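Local coordinates for protein putative transcriptional regulator, sugar-binding family (Arthrobacter aurescens, PDB 3NZE) that probably regulates transcription as a SorC-family protein, binding DNA and sensing a carbohydrate through a sugar-binding domain, at residues A[119-123]-A[135-141]. Sequence-based numbering, arbitrary orientation.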
loop_
_atom_site.group_PDB
_atom_site.type_symbol
_atom_site.label_atom_id
_atom_site.label_comp_id
_atom_site.label_asym_id
_atom_site.label_seq_id
_atom_site.Cartn_x
_atom_site.Cartn_y
_atom_site.Cartn_z
ATOM N N GLN A 119 -3.489 14.099 8.768
ATOM C CA GLN A 119 -4.524 13.361 8.063
ATOM C C GLN A 119 -5.114 14.113 6.881
ATOM O O GLN A 119 -4.889 15.312 6.697
ATOM C CB GLN A 119 -5.611 12.893 9.034
ATOM C CG GLN A 119 -5.046 11.886 10.016
ATOM C CD GLN A 119 -6.097 11.029 10.664
ATOM O OE1 GLN A 119 -6.314 11.125 11.869
ATOM N NE2 GLN A 119 -6.751 10.169 9.873
ATOM N N PHE A 120 -5.893 13.383 6.094
ATOM C CA PHE A 120 -6.300 13.787 4.756
ATOM C C PHE A 120 -7.829 13.900 4.803
ATOM O O PHE A 120 -8.516 12.884 4.860
ATOM C CB PHE A 120 -5.859 12.664 3.806
ATOM C CG PHE A 120 -5.793 13.044 2.341
ATOM C CD1 PHE A 120 -5.724 14.363 1.927
ATOM C CD2 PHE A 120 -5.767 12.050 1.375
ATOM C CE1 PHE A 120 -5.650 14.679 0.568
ATOM C CE2 PHE A 120 -5.702 12.351 0.031
ATOM C CZ PHE A 120 -5.637 13.666 -0.379
ATOM N N PRO A 121 -8.365 15.136 4.796
ATOM C CA PRO A 121 -9.806 15.307 5.056
ATOM C C PRO A 121 -10.664 15.067 3.814
ATOM O O PRO A 121 -11.410 15.952 3.389
ATOM C CB PRO A 121 -9.902 16.771 5.490
ATOM C CG PRO A 121 -8.827 17.436 4.712
ATOM C CD PRO A 121 -7.673 16.435 4.710
ATOM N N VAL A 122 -10.558 13.868 3.252
ATOM C CA VAL A 122 -11.272 13.498 2.033
ATOM C C VAL A 122 -11.795 12.068 2.186
ATOM O O VAL A 122 -11.218 11.278 2.954
ATOM C CB VAL A 122 -10.350 13.613 0.785
ATOM C CG1 VAL A 122 -9.608 14.948 0.786
ATOM C CG2 VAL A 122 -9.365 12.482 0.748
ATOM N N PRO A 123 -12.894 11.725 1.483
ATOM C CA PRO A 123 -13.465 10.377 1.640
ATOM C C PRO A 123 -12.543 9.300 1.057
ATOM O O PRO A 123 -11.508 9.627 0.479
ATOM C CB PRO A 123 -14.776 10.441 0.841
ATOM C CG PRO A 123 -15.023 11.908 0.566
ATOM C CD PRO A 123 -13.692 12.573 0.573
HETATM N N MSE A 135 -12.592 19.088 -5.032
HETATM C CA MSE A 135 -11.830 18.943 -3.796
HETATM C C MSE A 135 -10.340 19.258 -3.930
HETATM O O MSE A 135 -9.711 19.725 -2.977
HETATM C CB MSE A 135 -12.018 17.542 -3.210
HETATM C CG MSE A 135 -13.353 17.379 -2.509
HETATM SE SE MSE A 135 -13.426 18.288 -0.771
HETATM C CE MSE A 135 -12.477 16.907 0.233
ATOM N N TRP A 136 -9.768 18.999 -5.103
ATOM C CA TRP A 136 -8.351 19.262 -5.311
ATOM C C TRP A 136 -8.060 20.760 -5.464
ATOM O O TRP A 136 -6.906 21.169 -5.589
ATOM C CB TRP A 136 -7.812 18.441 -6.501
ATOM C CG TRP A 136 -7.118 17.156 -6.089
ATOM C CD1 TRP A 136 -5.908 16.710 -6.528
ATOM C CD2 TRP A 136 -7.580 16.178 -5.133
ATOM N NE1 TRP A 136 -5.592 15.516 -5.929
ATOM C CE2 TRP A 136 -6.597 15.170 -5.062
ATOM C CE3 TRP A 136 -8.727 16.058 -4.335
ATOM C CZ2 TRP A 136 -6.725 14.052 -4.237
ATOM C CZ3 TRP A 136 -8.857 14.945 -3.510
ATOM C CH2 TRP A 136 -7.853 13.959 -3.461
ATOM N N ASN A 137 -9.120 21.564 -5.447
ATOM C CA ASN A 137 -9.004 23.019 -5.462
ATOM C C ASN A 137 -9.228 23.630 -4.084
ATOM O O ASN A 137 -9.307 24.852 -3.934
ATOM C CB ASN A 137 -10.009 23.613 -6.436
ATOM C CG ASN A 137 -9.342 24.365 -7.553
ATOM O OD1 ASN A 137 -9.062 23.802 -8.612
ATOM N ND2 ASN A 137 -9.059 25.642 -7.318
ATOM N N GLU A 138 -9.352 22.772 -3.078
ATOM C CA GLU A 138 -9.517 23.241 -1.711
ATOM C C GLU A 138 -8.156 23.369 -1.041
ATOM O O GLU A 138 -7.327 22.470 -1.141
ATOM C CB GLU A 138 -10.382 22.251 -0.934
ATOM C CG GLU A 138 -11.819 22.197 -1.445
ATOM C CD GLU A 138 -12.633 23.423 -1.019
ATOM O OE1 GLU A 138 -12.536 23.810 0.160
ATOM O OE2 GLU A 138 -13.372 23.977 -1.861
ATOM N N ARG A 139 -7.934 24.467 -0.327
ATOM C CA ARG A 139 -6.652 24.648 0.357
ATOM C C ARG A 139 -6.394 23.564 1.406
ATOM O O ARG A 139 -5.264 23.115 1.590
ATOM C CB ARG A 139 -6.565 26.045 0.976
ATOM C CG ARG A 139 -6.412 27.144 -0.055
ATOM C CD ARG A 139 -6.697 28.501 0.550
ATOM N NE ARG A 139 -8.022 28.521 1.148
ATOM C CZ ARG A 139 -8.470 29.482 1.945
ATOM N NH1 ARG A 139 -9.694 29.403 2.442
ATOM N NH2 ARG A 139 -7.693 30.511 2.256
ATOM N N SER A 140 -7.449 23.134 2.091
ATOM C CA SER A 140 -7.295 22.116 3.115
ATOM C C SER A 140 -6.723 20.847 2.508
ATOM O O SER A 140 -5.912 20.163 3.131
ATOM C CB SER A 140 -8.639 21.819 3.781
ATOM O OG SER A 140 -9.525 21.251 2.839
ATOM N N VAL A 141 -7.145 20.537 1.289
ATOM C CA VAL A 141 -6.672 19.337 0.612
ATOM C C VAL A 141 -5.271 19.560 0.063
ATOM O O VAL A 141 -4.381 18.727 0.253
ATOM C CB VAL A 141 -7.622 18.901 -0.517
ATOM C CG1 VAL A 141 -7.015 17.755 -1.314
ATOM C CG2 VAL A 141 -8.981 18.500 0.064
#
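Val122 CG1 packs against the methyl CE of Met135, here a selenomethionine, at 3.5 Å and Val141 CG2 at 3.7 Å. Along the Met135 side chain, CB lies in plane at the edge of the Trp136 ring, within its own segment. From there the chain folds about its CB-CG and CG-SE bonds, which brings CE back toward the other loop. CE ends against two neighbours, Val122 CG1 and the carbonyl O of Pro121, the latter also 3.5 Å from CE. The Met135 and Val122 side chains run past each other in opposite directions, whereas those of Val122 and Val141 cross at about a right angle.

The two branches of Val141 divide the work: CG2 meets Val122, and CG1 touches Phe120 CE1 at 3.9 Å while also lying over one face of the Trp136 ring, offset toward its rim. With CG anti to its backbone N (chi1 -162°), Phe120 sends its ring tip across to the indole, CZ reaching Trp136 CH2 at 3.8 Å. The two six-membered rings meet obliquely, their planes at 61°. Val122 CG2 rests over a face of the Phe120 ring from within the same loop. Pro121 centres an inverse gamma turn, closed by Val122 N bonding Phe120 O at 2.8 Å, which places Phe120 and Val122 together in this apolar cluster. Leu145 of helix 139-149 touches both aromatic side chains.

Glu138, the last residue of a type I turn that starts at Met135, occupies the N-cap position of that helix. The Phe120 side chain lies about 8 Å from that of Glu118, a calcium-binding residue whose ion is not bound to this chain in the model. The contact is thus apolar packing in the putative sugar-binding domain, joining the loop after sheet strand 116-118 to the turn between helices 129-135 and 139-149 and the first turn of the latter.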